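PDB 4TW5: Eps1p from Saccharomyces cerevisiae, which belongs to the protein disulfide isomerase family and is built here from two domains of thioredoxin type, each carrying a pair of disulfides. Local coordinates for residues F183-T186 and W187-S191; R105-E108 and S109-F113. One frame throughout, in Å; residues are numbered along the deposited sequence.

Interaction 1 of 2, residues F183-T186 and W187-S191; sequences FQRT and WKIIS
Phe183 touches Trp187 one turn further along helix 180-196, the crossover helix of a beta-alpha-beta unit with strands 155-160 and 200-205 in the second thioredoxin-like domain. Its CE2 lies 3.8 Å from Trp187 CE3, the two rings meeting at a slant. Both side chains carry CG anti to the backbone N (chi1 -161° and -172°), which swings the rings to the same flank of the helix. That flank is aromatic and apolar: Tyr261 meets the Phe183 ring edge-to-face, and Val235 of strand 234-238 touches both side chains. The polar exception is Trp187 NE1, hydrogen-bonded to Ser135 OG. In the backbone beside them, Trp187 N donates to Phe183 O at 2.7 Å. Gln184 turns away, and its NE2 donates to the carbonyls of Ser168 and Asp170; separately, Gln184 O accepts from Lys188 N. The extended chain of Lys188 carries NZ to a salt bridge with Asp169. Arg185, the exposed member, lays its aliphatic CG 3.9 Å from Ile189 CD1, while the guanidinium leads on to Asn122, bonded through NH1. Thr186 divides its two branches: OG1 bonds to the carbonyl of Ala256, and CG2, anti to the backbone N, packs 3.6 Å from Ile190 CD1. Its carbonyl accepts from Ile190 N in a nearly straight bond, 173° at the hydrogen. The methyl end of Ile190 leans over the same carbonyl, with CD1 3.3 Å from Thr186 O.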
ATOM      1  N   PHE A 183       8.482  24.336   4.416  1.00 28.01           N
ATOM      2  CA  PHE A 183       9.629  23.486   4.159  1.00 26.30           C
ATOM      3  C   PHE A 183      10.032  23.495   2.687  1.00 28.29           C
ATOM      4  O   PHE A 183      11.157  23.113   2.376  1.00 26.43           O
ATOM      5  CB  PHE A 183       9.369  22.048   4.629  1.00 25.93           C
ATOM      6  CG  PHE A 183      10.636  21.231   4.805  1.00 23.67           C
ATOM      7  CD1 PHE A 183      11.520  21.522   5.825  1.00 23.72           C
ATOM      8  CD2 PHE A 183      10.957  20.208   3.924  1.00 24.01           C
ATOM      9  CE1 PHE A 183      12.685  20.796   5.979  1.00 28.29           C
ATOM     10  CE2 PHE A 183      12.137  19.470   4.076  1.00 21.22           C
ATOM     11  CZ  PHE A 183      12.992  19.766   5.105  1.00 23.11           C
ATOM     12  N   GLN A 184       9.152  23.926   1.775  1.00 25.85           N
ATOM     13  CA  GLN A 184       9.609  24.017   0.382  1.00 27.74           C
ATOM     14  C   GLN A 184      10.692  25.076   0.228  1.00 29.31           C
ATOM     15  O   GLN A 184      11.621  24.922  -0.566  1.00 30.47           O
ATOM     16  CB  GLN A 184       8.482  24.304  -0.580  1.00 23.24           C
ATOM     17  CG  GLN A 184       7.693  23.085  -0.994  1.00 24.56           C
ATOM     18  CD  GLN A 184       6.610  23.454  -2.001  1.00 30.13           C
ATOM     19  OE1 GLN A 184       5.634  24.128  -1.660  1.00 29.99           O
ATOM     20  NE2 GLN A 184       6.768  22.999  -3.238  1.00 24.30           N
ATOM     21  N   ARG A 185      10.568  26.153   0.985  1.00 27.00           N
ATOM     22  CA  ARG A 185      11.568  27.196   0.962  1.00 23.87           C
ATOM     23  C   ARG A 185      12.854  26.639   1.543  1.00 28.76           C
ATOM     24  O   ARG A 185      13.935  26.798   0.971  1.00 28.04           O
ATOM     25  CB  ARG A 185      11.109  28.412   1.772  1.00 21.51           C
ATOM     26  CG  ARG A 185      12.114  29.530   1.748  1.00 26.46           C
ATOM     27  CD  ARG A 185      11.557  30.786   2.302  1.00 23.76           C
ATOM     28  NE  ARG A 185      11.964  31.892   1.446  1.00 40.16           N
ATOM     29  CZ  ARG A 185      12.901  32.779   1.741  1.00 28.85           C
ATOM     30  NH1 ARG A 185      13.528  32.738   2.907  1.00 40.47           N
ATOM     31  NH2 ARG A 185      13.173  33.730   0.879  1.00 36.78           N
ATOM     32  N   THR A 186      12.714  26.001   2.702  1.00 21.26           N
ATOM     33  CA  THR A 186      13.819  25.387   3.400  1.00 25.52           C
ATOM     34  C   THR A 186      14.510  24.341   2.533  1.00 23.72           C
ATOM     35  O   THR A 186      15.739  24.324   2.457  1.00 27.79           O
ATOM     36  CB  THR A 186      13.350  24.780   4.710  1.00 26.18           C
ATOM     37  OG1 THR A 186      12.751  25.811   5.491  1.00 26.35           O
ATOM     38  CG2 THR A 186      14.499  24.233   5.488  1.00 24.69           C
ATOM     39  N   TRP A 187      13.736  23.496   1.855  1.00 22.96           N
ATOM     40  CA  TRP A 187      14.326  22.446   1.040  1.00 18.26           C
ATOM     41  C   TRP A 187      15.114  22.981  -0.160  1.00 25.20           C
ATOM     42  O   TRP A 187      16.181  22.458  -0.505  1.00 22.68           O
ATOM     43  CB  TRP A 187      13.265  21.470   0.574  1.00 17.69           C
ATOM     44  CG  TRP A 187      13.875  20.308  -0.087  1.00 19.96           C
ATOM     45  CD1 TRP A 187      13.789  19.981  -1.404  1.00 20.87           C
ATOM     46  CD2 TRP A 187      14.737  19.332   0.522  1.00 16.29           C
ATOM     47  NE1 TRP A 187      14.513  18.849  -1.653  1.00 25.23           N
ATOM     48  CE2 TRP A 187      15.137  18.442  -0.500  1.00 17.57           C
ATOM     49  CE3 TRP A 187      15.227  19.141   1.825  1.00 18.48           C
ATOM     50  CZ2 TRP A 187      15.992  17.346  -0.268  1.00 16.65           C
ATOM     51  CZ3 TRP A 187      16.096  18.029   2.069  1.00 19.40           C
ATOM     52  CH2 TRP A 187      16.447  17.145   1.018  1.00 17.36           C
ATOM     53  N   LYS A 188      14.593  24.028  -0.781  1.00 23.49           N
ATOM     54  CA  LYS A 188      15.270  24.676  -1.880  1.00 25.35           C
ATOM     55  C   LYS A 188      16.603  25.283  -1.428  1.00 24.20           C
ATOM     56  O   LYS A 188      17.611  25.126  -2.091  1.00 23.57           O
ATOM     57  CB  LYS A 188      14.371  25.766  -2.470  1.00 27.87           C
ATOM     58  CG  LYS A 188      14.945  26.487  -3.675  1.00 30.68           C
ATOM     59  CD  LYS A 188      13.852  27.316  -4.295  1.00 31.72           C
ATOM     60  CE  LYS A 188      14.312  28.039  -5.531  1.00 33.06           C
ATOM     61  NZ  LYS A 188      13.174  28.762  -6.148  1.00 29.05           N
ATOM     62  N   ILE A 189      16.608  25.943  -0.278  1.00 23.60           N
ATOM     63  CA  ILE A 189      17.824  26.561   0.228  1.00 23.85           C
ATOM     64  C   ILE A 189      18.871  25.457   0.541  1.00 28.06           C
ATOM     65  O   ILE A 189      20.015  25.528   0.086  1.00 28.64           O
ATOM     66  CB  ILE A 189      17.512  27.430   1.485  1.00 22.77           C
ATOM     67  CG1 ILE A 189      16.565  28.571   1.123  1.00 24.96           C
ATOM     68  CG2 ILE A 189      18.763  28.013   2.090  1.00 26.62           C
ATOM     69  CD1 ILE A 189      15.971  29.300   2.327  1.00 24.12           C
ATOM     70  N   ILE A 190      18.434  24.407   1.231  1.00 22.44           N
ATOM     71  CA  ILE A 190      19.245  23.225   1.489  1.00 19.77           C
ATOM     72  C   ILE A 190      19.817  22.627   0.227  1.00 23.67           C
ATOM     73  O   ILE A 190      20.979  22.182   0.233  1.00 28.59           O
ATOM     74  CB  ILE A 190      18.438  22.161   2.220  1.00 21.83           C
ATOM     75  CG1 ILE A 190      18.074  22.672   3.607  1.00 27.12           C
ATOM     76  CG2 ILE A 190      19.175  20.846   2.290  1.00 13.46           C
ATOM     77  CD1 ILE A 190      16.991  21.881   4.275  1.00 26.76           C
ATOM     78  N   SER A 191      19.027  22.556  -0.842  1.00 19.32           N
ATOM     79  CA  SER A 191      19.530  21.928  -2.058  1.00 19.29           C
ATOM     80  C   SER A 191      20.676  22.746  -2.660  1.00 27.67           C
ATOM     81  O   SER A 191      21.660  22.192  -3.130  1.00 24.93           O
ATOM     82  CB  SER A 191      18.434  21.741  -3.089  1.00 26.78           C
ATOM     83  OG  SER A 191      18.125  22.960  -3.731  1.00 28.48           O
TER

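Interaction 2 of 2, residues R105-E108 and S109-F113; sequences RTKE and SLIAF
Ser109 folds its hydroxyl back over the backbone of Thr106: OG receives the Thr106 N-H at 2.9 Å, while CB lies 3.6 Å from Thr106 OG1. The exchange is reciprocal, for Thr106 OG1 accepts from Ser109 N at 3.1 Å. With first torsions of 62° and 74°, each oxygen sits between its own backbone N and carbonyl carbon, close enough to reach the partner's amide. Two similarly bent bonds thus join the residue before the helix to its first turn. Thr106 O meanwhile accepts from Leu110 N, opening the regular helical ladder, and Leu110 CG rests 3.5 Å from that oxygen. The leucine goes on to Trp47 and Thr50 of helix 44-53 and to Phe100, so the capped end is seated against its neighbours. On the next rung Ile111 N bonds to Lys107 O at 3.1 Å, and CG1, beside its own backbone N, comes up to the oxygen end of the same carbonyl. Ala112 N follows with Glu108 O. Thr106 is therefore the N-cap of helix 107-118 in the first, thioredoxin domain, and its exchange with Ser109 is a classic capping box.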
ATOM      1  N   ARG A 105      39.905  23.790  10.637  1.00 59.19           N
ATOM      2  CA  ARG A 105      39.816  24.936   9.741  1.00 52.81           C
ATOM      3  C   ARG A 105      40.847  24.901   8.617  1.00 54.37           C
ATOM      4  O   ARG A 105      42.052  25.028   8.852  1.00 57.16           O
ATOM      5  CB  ARG A 105      39.979  26.233  10.529  1.00 54.49           C
ATOM      6  CG  ARG A 105      39.024  26.403  11.692  1.00 54.29           C
ATOM      7  CD  ARG A 105      39.626  27.322  12.739  1.00 55.31           C
ATOM      8  NE  ARG A 105      38.698  27.548  13.839  1.00 60.32           N
ATOM      9  CZ  ARG A 105      38.779  26.976  15.032  1.00 67.92           C
ATOM     10  NH1 ARG A 105      39.775  26.143  15.305  1.00 74.42           N
ATOM     11  NH2 ARG A 105      37.867  27.252  15.958  1.00 66.10           N
ATOM     12  N   THR A 106      40.371  24.710   7.394  1.00 45.98           N
ATOM     13  CA  THR A 106      41.239  24.809   6.235  1.00 42.78           C
ATOM     14  C   THR A 106      40.749  25.858   5.248  1.00 43.00           C
ATOM     15  O   THR A 106      39.656  26.414   5.394  1.00 41.56           O
ATOM     16  CB  THR A 106      41.367  23.458   5.513  1.00 49.04           C
ATOM     17  OG1 THR A 106      40.077  23.046   5.037  1.00 51.23           O
ATOM     18  CG2 THR A 106      41.905  22.396   6.469  1.00 50.57           C
ATOM     19  N   LYS A 107      41.576  26.109   4.238  1.00 41.43           N
ATOM     20  CA  LYS A 107      41.245  27.021   3.155  1.00 42.05           C
ATOM     21  C   LYS A 107      40.014  26.494   2.449  1.00 40.71           C
ATOM     22  O   LYS A 107      39.131  27.248   2.079  1.00 41.28           O
ATOM     23  CB  LYS A 107      42.420  27.150   2.175  1.00 44.41           C
ATOM     24  CG  LYS A 107      42.022  27.350   0.722  1.00 46.45           C
ATOM     25  CD  LYS A 107      43.176  26.996  -0.217  1.00 44.46           C
ATOM     26  CE  LYS A 107      44.345  27.912   0.012  1.00 45.60           C
ATOM     27  NZ  LYS A 107      45.468  27.598  -0.913  1.00 66.83           N
ATOM     28  N   GLU A 108      39.968  25.177   2.284  1.00 43.48           N
ATOM     29  CA  GLU A 108      38.834  24.510   1.674  1.00 40.78           C
ATOM     30  C   GLU A 108      37.556  24.739   2.508  1.00 38.59           C
ATOM     31  O   GLU A 108      36.509  25.115   1.966  1.00 30.88           O
ATOM     32  CB  GLU A 108      39.107  23.009   1.543  1.00 39.72           C
ATOM     33  CG  GLU A 108      40.125  22.610   0.483  1.00 45.29           C
ATOM     34  CD  GLU A 108      41.559  22.971   0.870  1.00 44.56           C
ATOM     35  OE1 GLU A 108      41.841  23.056   2.083  1.00 41.25           O
ATOM     36  OE2 GLU A 108      42.403  23.168  -0.038  1.00 43.14           O
ATOM     37  N   SER A 109      37.653  24.541   3.823  1.00 33.55           N
ATOM     38  CA  SER A 109      36.463  24.627   4.669  1.00 37.67           C
ATOM     39  C   SER A 109      35.911  26.052   4.784  1.00 38.48           C
ATOM     40  O   SER A 109      34.710  26.244   4.856  1.00 38.09           O
ATOM     41  CB  SER A 109      36.741  24.086   6.062  1.00 39.95           C
ATOM     42  OG  SER A 109      37.532  24.985   6.804  1.00 45.36           O
ATOM     43  N   LEU A 110      36.791  27.044   4.812  1.00 38.22           N
ATOM     44  CA  LEU A 110      36.363  28.426   4.926  1.00 30.46           C
ATOM     45  C   LEU A 110      35.756  28.885   3.613  1.00 33.04           C
ATOM     46  O   LEU A 110      34.706  29.507   3.604  1.00 34.62           O
ATOM     47  CB  LEU A 110      37.535  29.327   5.320  1.00 39.25           C
ATOM     48  CG  LEU A 110      37.983  29.164   6.773  1.00 42.28           C
ATOM     49  CD1 LEU A 110      39.178  30.060   7.091  1.00 36.20           C
ATOM     50  CD2 LEU A 110      36.804  29.477   7.695  1.00 32.66           C
ATOM     51  N   ILE A 111      36.404  28.555   2.499  1.00 36.59           N
ATOM     52  CA  ILE A 111      35.841  28.892   1.198  1.00 37.51           C
ATOM     53  C   ILE A 111      34.442  28.283   1.022  1.00 33.54           C
ATOM     54  O   ILE A 111      33.524  28.975   0.589  1.00 30.98           O
ATOM     55  CB  ILE A 111      36.740  28.436   0.044  1.00 33.33           C
ATOM     56  CG1 ILE A 111      38.090  29.147   0.113  1.00 43.00           C
ATOM     57  CG2 ILE A 111      36.102  28.739  -1.315  1.00 33.59           C
ATOM     58  CD1 ILE A 111      38.003  30.639   0.224  1.00 41.20           C
ATOM     59  N   ALA A 112      34.290  27.007   1.362  1.00 30.59           N
ATOM     60  CA  ALA A 112      33.024  26.296   1.185  1.00 34.67           C
ATOM     61  C   ALA A 112      31.932  26.974   1.999  1.00 30.32           C
ATOM     62  O   ALA A 112      30.825  27.176   1.524  1.00 34.66           O
ATOM     63  CB  ALA A 112      33.169  24.817   1.574  1.00 31.95           C
ATOM     64  N   PHE A 113      32.275  27.332   3.227  1.00 26.73           N
ATOM     65  CA  PHE A 113      31.396  28.052   4.123  1.00 27.80           C
ATOM     66  C   PHE A 113      30.962  29.400   3.584  1.00 32.41           C
ATOM     67  O   PHE A 113      29.806  29.774   3.737  1.00 35.60           O
ATOM     68  CB  PHE A 113      32.062  28.233   5.483  1.00 38.60           C
ATOM     69  CG  PHE A 113      31.269  29.064   6.443  1.00 34.56           C
ATOM     70  CD1 PHE A 113      30.057  28.627   6.925  1.00 36.73           C
ATOM     71  CD2 PHE A 113      31.758  30.284   6.875  1.00 36.95           C
ATOM     72  CE1 PHE A 113      29.336  29.405   7.817  1.00 39.95           C
ATOM     73  CE2 PHE A 113      31.052  31.059   7.766  1.00 34.45           C
ATOM     74  CZ  PHE A 113      29.838  30.623   8.242  1.00 35.35           C
TER

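Interactions 1 and 2 lie on different helices of the two thioredoxin-like domains, their centres about 23 Å apart and their nearest atoms about 11 Å apart, without touching. Interaction 1 lies within helix 180-196, where nearly every residue is buried; backbone bonds run uninterrupted and side chains add aromatic and aliphatic packing, while their polar ends find partners elsewhere in the chain, mostly in loops. Interaction 2 sits at the start of helix 107-118 and is only partly buried; being at a helix start, its amides have no preceding turn to bond to, and hydroxyls take them up. One is thus internal helix packing against the five-stranded sheet, the other a helix start fixed by side-chain oxygens.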